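Local coordinates for esterase YbfF (PDB 3BF7), which is an esterase of the alpha/beta hydrolase fold with a helical cap, and probably hydrolyses ester and thioester bonds, at residues V50-L55 and P60-P65; Q69-T74 and G92-A97; A129-V134 and F173-L178. The protein carries 1 engineered substitution. All blocks are in the same frame, centred on the assembly; numbering follows the deposited sequence.

Interaction 1. Residues V50-L55 and P60-P65; sequences VRNHGL and PVMNYP. Engineered in segment 50-55: Val-50 (natural residue Met).
Met-62 turns its CG anti to the backbone N and then bends at chi2 (67°), which carries SD and CE back against Arg-51, while Arg-51 bends at chi3 (58°) and brings the edge of its guanidinium to the carbonyl of Val-61. The two side chains run antiparallel alongside one another, with Arg-51 CG 3.5 Å from Met-62 SD. This is the connection that leads from strand 45-48 into helix 64-78 of the alpha/beta hydrolase core. It begins with a type II beta turn from Val-50 to His-53, closed by His-53 N bonding to Val-50 O at 3.0 Å.

One hydrogen bond joins the segments: Arg-51 NH1 gives to Val-61 O at 2.9 Å, bent to 149° at the hydrogen. The acceptor sits at the guanidinium edge, close to its plane, but the donor stands above the carbonyl plane of Val-61. The NE of Arg-51 makes a salt bridge with Asp-70 OD1, so the flat group is gripped on two of its edges and its rotation is largely fixed. With a leucine here, Val-61 O would probably lose its donor and the carboxylate of Asp-70 its guanidinium mate, and the thioether of Met-62 would have less chain to lie against.

Leu-178 of helix 175-180 packs on the same methionine, whose thioether is thus buried where the core meets that helix. The engineered Val-50 lies square across Met-62, its CG1 4.0 Å from Met-62 CE. That terminal methyl ends up in a corner: Met-62 CE is 3.4 Å from Arg-51 O and meets the imidazole of His-53 edge-on, in the ring plane, 3.9 Å from NE2.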
ATOM      1  N   VAL A  50      -2.935  -7.665  -0.551  1.00  5.55           N
ATOM      2  CA  VAL A  50      -2.734  -7.814   0.884  1.00  5.80           C
ATOM      3  C   VAL A  50      -3.835  -8.747   1.404  1.00  5.52           C
ATOM      4  O   VAL A  50      -4.893  -8.866   0.783  1.00  5.78           O
ATOM      5  CB  VAL A  50      -2.829  -6.434   1.580  1.00  5.69           C
ATOM      6  CG1 VAL A  50      -2.804  -6.589   3.098  1.00  6.84           C
ATOM      7  CG2 VAL A  50      -1.675  -5.553   1.114  1.00  6.46           C
ATOM      8  N   ARG A  51      -3.588  -9.427   2.520  1.00  5.83           N
ATOM      9  CA  ARG A  51      -4.610 -10.306   3.073  1.00  6.63           C
ATOM     10  C   ARG A  51      -5.899  -9.503   3.230  1.00  5.99           C
ATOM     11  O   ARG A  51      -5.870  -8.297   3.493  1.00  6.03           O
ATOM     12  CB  ARG A  51      -4.179 -10.882   4.431  1.00  7.03           C
ATOM     13  CG  ARG A  51      -3.902  -9.850   5.517  1.00  7.04           C
ATOM     14  CD  ARG A  51      -3.840 -10.501   6.897  1.00  8.35           C
ATOM     15  NE  ARG A  51      -2.826 -11.547   6.960  1.00  7.84           N
ATOM     16  CZ  ARG A  51      -2.768 -12.487   7.899  1.00  9.11           C
ATOM     17  NH1 ARG A  51      -3.669 -12.523   8.874  1.00  9.54           N
ATOM     18  NH2 ARG A  51      -1.810 -13.404   7.856  1.00  8.96           N
ATOM     19  N   ASN A  52      -7.027 -10.178   3.033  1.00  6.08           N
ATOM     20  CA  ASN A  52      -8.342  -9.565   3.147  1.00  6.67           C
ATOM     21  C   ASN A  52      -8.664  -8.545   2.060  1.00  5.94           C
ATOM     22  O   ASN A  52      -9.631  -7.788   2.181  1.00  6.83           O
ATOM     23  CB  ASN A  52      -8.514  -8.940   4.535  1.00  7.43           C
ATOM     24  CG  ASN A  52      -8.540  -9.983   5.635  1.00  7.59           C
ATOM     25  OD1 ASN A  52      -7.814  -9.878   6.628  1.00  9.64           O
ATOM     26  ND2 ASN A  52      -9.375 -11.000   5.462  1.00  7.00           N
ATOM     27  N   HIS A  53      -7.855  -8.536   1.003  1.00  6.17           N
ATOM     28  CA  HIS A  53      -8.062  -7.648  -0.142  1.00  6.02           C
ATOM     29  C   HIS A  53      -7.949  -8.452  -1.435  1.00  5.88           C
ATOM     30  O   HIS A  53      -7.348  -9.531  -1.458  1.00  6.11           O
ATOM     31  CB  HIS A  53      -7.019  -6.521  -0.175  1.00  6.18           C
ATOM     32  CG  HIS A  53      -7.102  -5.585   0.991  1.00  5.45           C
ATOM     33  ND1 HIS A  53      -7.601  -4.302   0.900  1.00  6.96           N
ATOM     34  CD2 HIS A  53      -6.769  -5.765   2.289  1.00  4.11           C
ATOM     35  CE1 HIS A  53      -7.570  -3.732   2.093  1.00  4.19           C
ATOM     36  NE2 HIS A  53      -7.068  -4.600   2.952  1.00  7.99           N
ATOM     37  N   GLY A  54      -8.524  -7.910  -2.506  1.00  6.20           N
ATOM     38  CA  GLY A  54      -8.461  -8.562  -3.803  1.00  6.92           C
ATOM     39  C   GLY A  54      -8.833 -10.024  -3.748  1.00  5.80           C
ATOM     40  O   GLY A  54      -9.880 -10.379  -3.204  1.00  6.73           O
ATOM     41  N   LEU A  55      -7.982 -10.872  -4.317  1.00  6.41           N
ATOM     42  CA  LEU A  55      -8.236 -12.300  -4.310  1.00  6.47           C
ATOM     43  C   LEU A  55      -7.279 -13.049  -3.386  1.00  6.50           C
ATOM     44  O   LEU A  55      -7.038 -14.243  -3.560  1.00  7.03           O
ATOM     45  CB  LEU A  55      -8.200 -12.861  -5.740  1.00  7.19           C
ATOM     46  CG  LEU A  55      -9.395 -12.428  -6.610  1.00  7.68           C
ATOM     47  CD1 LEU A  55      -9.194 -12.915  -8.035  1.00  8.53           C
ATOM     48  CD2 LEU A  55     -10.707 -12.968  -6.037  1.00  9.15           C
ATOM     49  N   PRO A  60      -9.217 -13.381  10.002  1.00  8.19           N
ATOM     50  CA  PRO A  60      -9.723 -12.398  10.963  1.00  9.49           C
ATOM     51  C   PRO A  60      -8.664 -11.504  11.589  1.00  9.83           C
ATOM     52  O   PRO A  60      -8.986 -10.444  12.136  1.00 12.31           O
ATOM     53  CB  PRO A  60     -10.437 -13.252  12.013  1.00  9.68           C
ATOM     54  CG  PRO A  60     -10.855 -14.448  11.255  1.00 13.58           C
ATOM     55  CD  PRO A  60      -9.650 -14.729  10.373  1.00  9.72           C
ATOM     56  N   VAL A  61      -7.409 -11.940  11.539  1.00 10.48           N
ATOM     57  CA  VAL A  61      -6.307 -11.162  12.101  1.00 11.33           C
ATOM     58  C   VAL A  61      -5.752 -10.174  11.083  1.00 10.42           C
ATOM     59  O   VAL A  61      -5.437 -10.534   9.941  1.00 10.87           O
ATOM     60  CB  VAL A  61      -5.156 -12.084  12.565  1.00 11.18           C
ATOM     61  CG1 VAL A  61      -3.969 -11.245  13.040  1.00 10.68           C
ATOM     62  CG2 VAL A  61      -5.642 -12.983  13.691  1.00 11.29           C
ATOM     63  N   MET A  62      -5.639  -8.921  11.502  1.00 11.17           N
ATOM     64  CA  MET A  62      -5.122  -7.879  10.635  1.00 13.02           C
ATOM     65  C   MET A  62      -4.212  -6.935  11.425  1.00 13.81           C
ATOM     66  O   MET A  62      -4.676  -5.950  11.997  1.00 17.84           O
ATOM     67  CB  MET A  62      -6.296  -7.106  10.025  1.00 15.68           C
ATOM     68  CG  MET A  62      -5.947  -6.312   8.788  1.00 15.65           C
ATOM     69  SD  MET A  62      -5.523  -7.363   7.389  1.00  9.65           S
ATOM     70  CE  MET A  62      -5.394  -6.109   6.103  1.00 12.35           C
ATOM     71  N   ASN A  63      -2.924  -7.261  11.481  1.00 12.15           N
ATOM     72  CA  ASN A  63      -1.938  -6.428  12.162  1.00 11.00           C
ATOM     73  C   ASN A  63      -0.683  -6.422  11.298  1.00  9.59           C
ATOM     74  O   ASN A  63      -0.545  -7.243  10.388  1.00  8.97           O
ATOM     75  CB  ASN A  63      -1.651  -6.929  13.589  1.00 12.35           C
ATOM     76  CG  ASN A  63      -1.090  -8.335  13.629  1.00 12.69           C
ATOM     77  OD1 ASN A  63       0.015  -8.597  13.156  1.00 14.94           O
ATOM     78  ND2 ASN A  63      -1.852  -9.250  14.212  1.00 12.57           N
ATOM     79  N   TYR A  64       0.234  -5.503  11.567  1.00 10.44           N
ATOM     80  CA  TYR A  64       1.407  -5.412  10.723  1.00  8.32           C
ATOM     81  C   TYR A  64       2.415  -6.552  10.792  1.00  9.25           C
ATOM     82  O   TYR A  64       3.011  -6.899   9.774  1.00  8.40           O
ATOM     83  CB  TYR A  64       2.023  -4.020  10.884  1.00  8.60           C
ATOM     84  CG  TYR A  64       1.099  -3.001  10.246  1.00  7.54           C
ATOM     85  CD1 TYR A  64       0.838  -3.047   8.874  1.00  7.72           C
ATOM     86  CD2 TYR A  64       0.391  -2.076  11.016  1.00  7.91           C
ATOM     87  CE1 TYR A  64      -0.101  -2.214   8.286  1.00  8.08           C
ATOM     88  CE2 TYR A  64      -0.557  -1.234  10.435  1.00  8.15           C
ATOM     89  CZ  TYR A  64      -0.797  -1.312   9.068  1.00  8.15           C
ATOM     90  OH  TYR A  64      -1.735  -0.500   8.473  1.00  8.75           O
ATOM     91  N   PRO A  65       2.630  -7.152  11.974  1.00 10.07           N
ATOM     92  CA  PRO A  65       3.593  -8.258  11.958  1.00 10.21           C
ATOM     93  C   PRO A  65       3.049  -9.370  11.050  1.00  9.74           C
ATOM     94  O   PRO A  65       3.798 -10.025  10.330  1.00  9.67           O
ATOM     95  CB  PRO A  65       3.655  -8.676  13.424  1.00 11.66           C
ATOM     96  CG  PRO A  65       3.513  -7.362  14.128  1.00 12.65           C
ATOM     97  CD  PRO A  65       2.383  -6.694  13.355  1.00 11.56           C
TER

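Interaction 2. Residues Q69-T74 and G92-A97; sequences QDLVDT and GKAVMA
Leu-71 carries this contact between helices 64-78 and 90-101 almost alone. Its CG lies anti to the carbonyl carbon and chi2 is extended at 178°, which pushes CD1 outward as the tip that meets the other helix. There CD1 comes 4.3 Å from Val-95 CG2 and 4.4 Å from Ala-94 CB, with Ala-94 O 4.2 Å away from the same methyl. The alanine points its CB toward helix 64-78; Val-95 starts off away from it and makes contact through its CG2 branch. The closest pair of CA atoms, Leu-71 CA and Val-95 CA, is 8.2 Å apart. Phe-85 of strand 83-88 touches both Leu-71 and Val-95, which puts the packed side of the contact against the central sheet. Ala-94 also touches residues of what looks like the nucleophile elbow, from which helix 90-101 runs.

The looser flank of helix 64-78 holds the partly exposed Gln-69, Val-72 and Asp-73. Here Gln-69 NE2 gives a hydrogen bond of 2.9 Å to Asp-73 OD1, one helical turn on, approaching from above the carboxylate plane. Thr-74 and Lys-93 are buried but face elsewhere. The carbonyl O of Asp-70 takes two donors of Thr-74 on opposite faces of its plane, OG1 at 2.8 Å and the backbone N, and Lys-93 gives NZ to the carbonyls of Gly-187 and Val-117. The buried carboxylate of Asp-70 faces both Arg-51 and the amino group of Met-1, two cationic neighbours that would be expected to favour its ionised form.

Between the two segments themselves the contact is apolar and nothing directional crosses it, so their mutual hold comes from burial and dispersion.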
ATOM      1  N   GLN A  69       4.795 -10.876   7.753  1.00  8.72           N
ATOM      2  CA  GLN A  69       5.052 -12.304   7.598  1.00  9.67           C
ATOM      3  C   GLN A  69       4.493 -12.797   6.266  1.00  8.56           C
ATOM      4  O   GLN A  69       5.093 -13.653   5.613  1.00  9.13           O
ATOM      5  CB  GLN A  69       4.411 -13.097   8.737  1.00 11.86           C
ATOM      6  CG  GLN A  69       4.609 -14.602   8.615  1.00 17.42           C
ATOM      7  CD  GLN A  69       6.053 -15.013   8.799  1.00 20.17           C
ATOM      8  OE1 GLN A  69       6.662 -14.732   9.833  1.00 23.04           O
ATOM      9  NE2 GLN A  69       6.613 -15.685   7.798  1.00 22.66           N
ATOM     10  N   ASP A  70       3.339 -12.270   5.868  1.00  7.80           N
ATOM     11  CA  ASP A  70       2.739 -12.662   4.595  1.00  7.63           C
ATOM     12  C   ASP A  70       3.724 -12.358   3.466  1.00  7.69           C
ATOM     13  O   ASP A  70       3.835 -13.122   2.509  1.00  7.97           O
ATOM     14  CB  ASP A  70       1.442 -11.891   4.330  1.00  7.53           C
ATOM     15  CG  ASP A  70       0.312 -12.278   5.264  1.00  7.72           C
ATOM     16  OD1 ASP A  70      -0.695 -11.541   5.273  1.00  8.93           O
ATOM     17  OD2 ASP A  70       0.411 -13.306   5.973  1.00  8.95           O
ATOM     18  N   LEU A  71       4.421 -11.229   3.571  1.00  7.47           N
ATOM     19  CA  LEU A  71       5.388 -10.854   2.550  1.00  7.66           C
ATOM     20  C   LEU A  71       6.539 -11.859   2.538  1.00  8.61           C
ATOM     21  O   LEU A  71       7.009 -12.255   1.473  1.00  8.43           O
ATOM     22  CB  LEU A  71       5.897  -9.425   2.792  1.00  8.19           C
ATOM     23  CG  LEU A  71       4.829  -8.322   2.660  1.00  7.59           C
ATOM     24  CD1 LEU A  71       5.436  -6.963   2.976  1.00  9.22           C
ATOM     25  CD2 LEU A  71       4.248  -8.322   1.252  1.00  9.02           C
ATOM     26  N   VAL A  72       6.988 -12.282   3.717  1.00  8.66           N
ATOM     27  CA  VAL A  72       8.063 -13.268   3.794  1.00  9.98           C
ATOM     28  C   VAL A  72       7.597 -14.593   3.183  1.00  9.33           C
ATOM     29  O   VAL A  72       8.315 -15.209   2.395  1.00 10.13           O
ATOM     30  CB  VAL A  72       8.497 -13.528   5.255  1.00 10.80           C
ATOM     31  CG1 VAL A  72       9.524 -14.654   5.302  1.00 13.48           C
ATOM     32  CG2 VAL A  72       9.088 -12.264   5.855  1.00 12.14           C
ATOM     33  N   ASP A  73       6.392 -15.026   3.542  1.00  9.82           N
ATOM     34  CA  ASP A  73       5.855 -16.278   3.019  1.00 10.35           C
ATOM     35  C   ASP A  73       5.714 -16.227   1.506  1.00 10.56           C
ATOM     36  O   ASP A  73       5.904 -17.234   0.817  1.00 10.70           O
ATOM     37  CB  ASP A  73       4.488 -16.588   3.631  1.00 10.74           C
ATOM     38  CG  ASP A  73       4.561 -16.888   5.113  1.00 11.72           C
ATOM     39  OD1 ASP A  73       5.629 -17.329   5.584  1.00 12.87           O
ATOM     40  OD2 ASP A  73       3.539 -16.698   5.801  1.00 12.45           O
ATOM     41  N   THR A  74       5.375 -15.052   0.992  1.00  9.95           N
ATOM     42  CA  THR A  74       5.204 -14.869  -0.439  1.00 10.95           C
ATOM     43  C   THR A  74       6.560 -14.927  -1.141  1.00 11.28           C
ATOM     44  O   THR A  74       6.688 -15.537  -2.206  1.00 11.55           O
ATOM     45  CB  THR A  74       4.474 -13.540  -0.725  1.00 11.09           C
ATOM     46  OG1 THR A  74       3.167 -13.590  -0.138  1.00 10.77           O
ATOM     47  CG2 THR A  74       4.341 -13.304  -2.224  1.00 12.10           C
ATOM     48  N   GLY A  92       2.557   0.415   2.929  1.00  5.79           N
ATOM     49  CA  GLY A  92       3.820   0.990   3.351  1.00  5.60           C
ATOM     50  C   GLY A  92       4.099   0.588   4.789  1.00  5.67           C
ATOM     51  O   GLY A  92       5.245   0.331   5.155  1.00  6.22           O
ATOM     52  N   LYS A  93       3.058   0.544   5.619  1.00  5.54           N
ATOM     53  CA  LYS A  93       3.242   0.120   7.002  1.00  5.42           C
ATOM     54  C   LYS A  93       3.645  -1.361   7.047  1.00  5.20           C
ATOM     55  O   LYS A  93       4.480  -1.750   7.861  1.00  6.08           O
ATOM     56  CB  LYS A  93       1.971   0.373   7.822  1.00  6.12           C
ATOM     57  CG  LYS A  93       1.933   1.764   8.454  1.00  6.03           C
ATOM     58  CD  LYS A  93       0.637   2.012   9.208  1.00  6.17           C
ATOM     59  CE  LYS A  93       0.704   3.293  10.032  1.00  5.90           C
ATOM     60  NZ  LYS A  93      -0.587   3.554  10.735  1.00  6.64           N
ATOM     61  N   ALA A  94       3.084  -2.183   6.163  1.00  5.73           N
ATOM     62  CA  ALA A  94       3.449  -3.598   6.133  1.00  6.47           C
ATOM     63  C   ALA A  94       4.927  -3.749   5.759  1.00  5.63           C
ATOM     64  O   ALA A  94       5.652  -4.552   6.350  1.00  6.33           O
ATOM     65  CB  ALA A  94       2.574  -4.345   5.132  1.00  7.38           C
ATOM     66  N   VAL A  95       5.369  -2.970   4.777  1.00  6.12           N
ATOM     67  CA  VAL A  95       6.754  -3.014   4.331  1.00  6.06           C
ATOM     68  C   VAL A  95       7.694  -2.497   5.420  1.00  6.21           C
ATOM     69  O   VAL A  95       8.777  -3.048   5.624  1.00  6.61           O
ATOM     70  CB  VAL A  95       6.924  -2.192   3.035  1.00  8.22           C
ATOM     71  CG1 VAL A  95       8.400  -1.955   2.738  1.00 11.31           C
ATOM     72  CG2 VAL A  95       6.246  -2.925   1.882  1.00  8.94           C
ATOM     73  N   MET A  96       7.291  -1.439   6.118  1.00  6.20           N
ATOM     74  CA  MET A  96       8.130  -0.931   7.194  1.00  6.46           C
ATOM     75  C   MET A  96       8.219  -1.973   8.309  1.00  6.55           C
ATOM     76  O   MET A  96       9.281  -2.167   8.898  1.00  6.79           O
ATOM     77  CB  MET A  96       7.588   0.392   7.741  1.00  6.59           C
ATOM     78  CG  MET A  96       7.764   1.556   6.774  1.00  6.37           C
ATOM     79  SD  MET A  96       7.289   3.163   7.448  1.00  6.57           S
ATOM     80  CE  MET A  96       5.500   2.998   7.504  1.00  7.38           C
ATOM     81  N   ALA A  97       7.111  -2.650   8.597  1.00  6.83           N
ATOM     82  CA  ALA A  97       7.108  -3.676   9.635  1.00  7.65           C
ATOM     83  C   ALA A  97       8.020  -4.838   9.241  1.00  7.38           C
ATOM     84  O   ALA A  97       8.595  -5.503  10.106  1.00  8.05           O
ATOM     85  CB  ALA A  97       5.689  -4.177   9.875  1.00  8.18           C
TER

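Interaction 3. Residues A129-V134 and F173-L178; sequences AAINAV and FNVPVL
Ile-131 spreads its two arms over two neighbours. CG2, anti to the backbone N, meets Val-175 and also comes within 4.2 Å of Phe-173 CE1, while the longer arm, extended through chi2 (170°), carries CD1 to the ring of Phe-173. Ile-131 CD1 sits 3.7 Å from both CE1 and CZ of Phe-173, straddling that ring bond at an oblique angle. The isoleucine and the ring reach toward each other from facing sides. Against Val-175 the isoleucine instead lies alongside, antiparallel, and Ile-131 CG2 is 3.7 Å from Val-175 CG2.

The phenylalanine and the valine fit together on their own side too: Val-175 CG2 lies in the plane of the Phe-173 ring, at its edge. Phe-173 reaches this place with CG between its backbone N and carbonyl carbon (chi1 41°). Its ring is further held by Trp-171, whose ring plane is nearly parallel to it, and by Phe-26, which it meets edge-to-face. Trp-171 also gives its NE1 to Ile-131 O, adding a polar tie beside this apolar contact.

No hydrogen bond links the two segments directly. Helix 125-136 is joined to the start of helix 175-180, and to the residue leading into its N-cap Asn-174, through a small aliphatic-aromatic core. Such packing belongs to the helical cap of an alpha/beta hydrolase, inserted here between core strands 106-112 and 198-201.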
ATOM      1  N   ALA A 129     -19.580   3.391   5.415  1.00  8.00           N
ATOM      2  CA  ALA A 129     -21.020   3.592   5.268  1.00  8.54           C
ATOM      3  C   ALA A 129     -21.435   3.433   3.805  1.00  9.15           C
ATOM      4  O   ALA A 129     -22.470   2.833   3.502  1.00  9.71           O
ATOM      5  CB  ALA A 129     -21.412   4.975   5.782  1.00  9.28           C
ATOM      6  N   ALA A 130     -20.626   3.974   2.900  1.00  8.59           N
ATOM      7  CA  ALA A 130     -20.904   3.885   1.470  1.00  8.95           C
ATOM      8  C   ALA A 130     -20.822   2.434   1.003  1.00  8.64           C
ATOM      9  O   ALA A 130     -21.666   1.967   0.234  1.00  9.70           O
ATOM     10  CB  ALA A 130     -19.912   4.740   0.693  1.00 10.15           C
ATOM     11  N   ILE A 131     -19.793   1.731   1.464  1.00  8.50           N
ATOM     12  CA  ILE A 131     -19.594   0.330   1.113  1.00  9.27           C
ATOM     13  C   ILE A 131     -20.787  -0.503   1.578  1.00 10.68           C
ATOM     14  O   ILE A 131     -21.320  -1.324   0.825  1.00 10.75           O
ATOM     15  CB  ILE A 131     -18.288  -0.198   1.759  1.00  9.39           C
ATOM     16  CG1 ILE A 131     -17.084   0.407   1.031  1.00 10.03           C
ATOM     17  CG2 ILE A 131     -18.244  -1.721   1.724  1.00 10.30           C
ATOM     18  CD1 ILE A 131     -15.760   0.165   1.717  1.00 10.81           C
ATOM     19  N   ASN A 132     -21.220  -0.277   2.813  1.00 11.01           N
ATOM     20  CA  ASN A 132     -22.347  -1.021   3.360  1.00 12.23           C
ATOM     21  C   ASN A 132     -23.655  -0.684   2.650  1.00 11.68           C
ATOM     22  O   ASN A 132     -24.500  -1.558   2.449  1.00 12.95           O
ATOM     23  CB  ASN A 132     -22.479  -0.755   4.862  1.00 15.29           C
ATOM     24  CG  ASN A 132     -23.607  -1.546   5.498  1.00 17.85           C
ATOM     25  OD1 ASN A 132     -24.763  -1.120   5.494  1.00 22.79           O
ATOM     26  ND2 ASN A 132     -23.277  -2.714   6.039  1.00 20.71           N
ATOM     27  N   ALA A 133     -23.819   0.577   2.263  1.00 11.99           N
ATOM     28  CA  ALA A 133     -25.029   1.001   1.568  1.00 12.87           C
ATOM     29  C   ALA A 133     -25.127   0.277   0.228  1.00 13.26           C
ATOM     30  O   ALA A 133     -26.210  -0.135  -0.190  1.00 13.66           O
ATOM     31  CB  ALA A 133     -25.014   2.510   1.357  1.00 13.87           C
ATOM     32  N   VAL A 134     -23.993   0.127  -0.450  1.00 12.14           N
ATOM     33  CA  VAL A 134     -23.978  -0.566  -1.732  1.00 12.54           C
ATOM     34  C   VAL A 134     -24.385  -2.023  -1.532  1.00 13.08           C
ATOM     35  O   VAL A 134     -25.202  -2.556  -2.284  1.00 13.97           O
ATOM     36  CB  VAL A 134     -22.575  -0.514  -2.385  1.00 10.49           C
ATOM     37  CG1 VAL A 134     -22.506  -1.491  -3.555  1.00 11.58           C
ATOM     38  CG2 VAL A 134     -22.276   0.896  -2.865  1.00 11.36           C
ATOM     39  N   PHE A 173     -12.693  -6.910  -1.025  1.00  7.23           N
ATOM     40  CA  PHE A 173     -12.108  -6.859   0.307  1.00  7.71           C
ATOM     41  C   PHE A 173     -13.079  -7.362   1.378  1.00  7.61           C
ATOM     42  O   PHE A 173     -14.298  -7.361   1.189  1.00  8.36           O
ATOM     43  CB  PHE A 173     -11.571  -5.449   0.633  1.00  8.32           C
ATOM     44  CG  PHE A 173     -12.456  -4.317   0.183  1.00  7.34           C
ATOM     45  CD1 PHE A 173     -13.711  -4.124   0.745  1.00  8.14           C
ATOM     46  CD2 PHE A 173     -12.011  -3.420  -0.786  1.00  7.38           C
ATOM     47  CE1 PHE A 173     -14.509  -3.046   0.355  1.00  8.60           C
ATOM     48  CE2 PHE A 173     -12.800  -2.343  -1.180  1.00  7.69           C
ATOM     49  CZ  PHE A 173     -14.051  -2.158  -0.610  1.00  7.79           C
ATOM     50  N   ASN A 174     -12.511  -7.813   2.492  1.00  7.53           N
ATOM     51  CA  ASN A 174     -13.253  -8.389   3.616  1.00  8.08           C
ATOM     52  C   ASN A 174     -13.738  -7.290   4.555  1.00  7.55           C
ATOM     53  O   ASN A 174     -13.086  -6.982   5.555  1.00  8.08           O
ATOM     54  CB  ASN A 174     -12.322  -9.351   4.356  1.00  8.41           C
ATOM     55  CG  ASN A 174     -13.049 -10.243   5.332  1.00  9.08           C
ATOM     56  OD1 ASN A 174     -14.221 -10.033   5.635  1.00 10.54           O
ATOM     57  ND2 ASN A 174     -12.346 -11.247   5.840  1.00  9.02           N
ATOM     58  N   VAL A 175     -14.899  -6.723   4.249  1.00  8.64           N
ATOM     59  CA  VAL A 175     -15.430  -5.612   5.026  1.00  8.28           C
ATOM     60  C   VAL A 175     -15.553  -5.805   6.539  1.00  8.61           C
ATOM     61  O   VAL A 175     -15.076  -4.968   7.304  1.00  8.20           O
ATOM     62  CB  VAL A 175     -16.784  -5.138   4.448  1.00  9.08           C
ATOM     63  CG1 VAL A 175     -17.270  -3.904   5.197  1.00 11.71           C
ATOM     64  CG2 VAL A 175     -16.625  -4.823   2.963  1.00  9.65           C
ATOM     65  N   PRO A 176     -16.176  -6.904   6.999  1.00  9.26           N
ATOM     66  CA  PRO A 176     -16.302  -7.090   8.450  1.00 10.33           C
ATOM     67  C   PRO A 176     -14.968  -7.108   9.193  1.00  9.74           C
ATOM     68  O   PRO A 176     -14.857  -6.580  10.297  1.00  9.56           O
ATOM     69  CB  PRO A 176     -17.039  -8.422   8.565  1.00 12.63           C
ATOM     70  CG  PRO A 176     -17.876  -8.448   7.326  1.00 13.10           C
ATOM     71  CD  PRO A 176     -16.914  -7.953   6.272  1.00  9.96           C
ATOM     72  N   VAL A 177     -13.956  -7.724   8.589  1.00  9.54           N
ATOM     73  CA  VAL A 177     -12.646  -7.802   9.217  1.00  9.11           C
ATOM     74  C   VAL A 177     -11.922  -6.460   9.180  1.00  7.64           C
ATOM     75  O   VAL A 177     -11.284  -6.073  10.159  1.00  8.27           O
ATOM     76  CB  VAL A 177     -11.780  -8.898   8.556  1.00  8.96           C
ATOM     77  CG1 VAL A 177     -10.355  -8.835   9.085  1.00  9.91           C
ATOM     78  CG2 VAL A 177     -12.379 -10.268   8.856  1.00 10.57           C
ATOM     79  N   LEU A 178     -12.019  -5.744   8.063  1.00  7.53           N
ATOM     80  CA  LEU A 178     -11.363  -4.444   7.978  1.00  6.67           C
ATOM     81  C   LEU A 178     -11.982  -3.484   8.993  1.00  7.50           C
ATOM     82  O   LEU A 178     -11.301  -2.607   9.525  1.00  7.97           O
ATOM     83  CB  LEU A 178     -11.462  -3.881   6.558  1.00  7.14           C
ATOM     84  CG  LEU A 178     -10.731  -4.731   5.508  1.00  8.33           C
ATOM     85  CD1 LEU A 178     -10.832  -4.060   4.148  1.00  9.22           C
ATOM     86  CD2 LEU A 178      -9.270  -4.919   5.906  1.00  9.51           C
TER

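Along the chain the three contacts follow one another in series, with none nested or crossed. Interaction 1 closes first, over a four-residue loop, and delivers the chain into helix 64-78. Interaction 2 then folds that helix against helix 90-101, after the chain has passed through strand 83-88. The two share helix 64-78 and touch, Tyr-64 packing on Lys-93, Ala-94 and Ala-97. Interaction 3 closes a longer excursion of 38 residues within the cap. It meets interaction 1 where Asn-52 O probably accepts a hydrogen bond from Asn-174 N, joining core to cap; interactions 2 and 3 stay apart, their nearest atoms about 11 Å from each other.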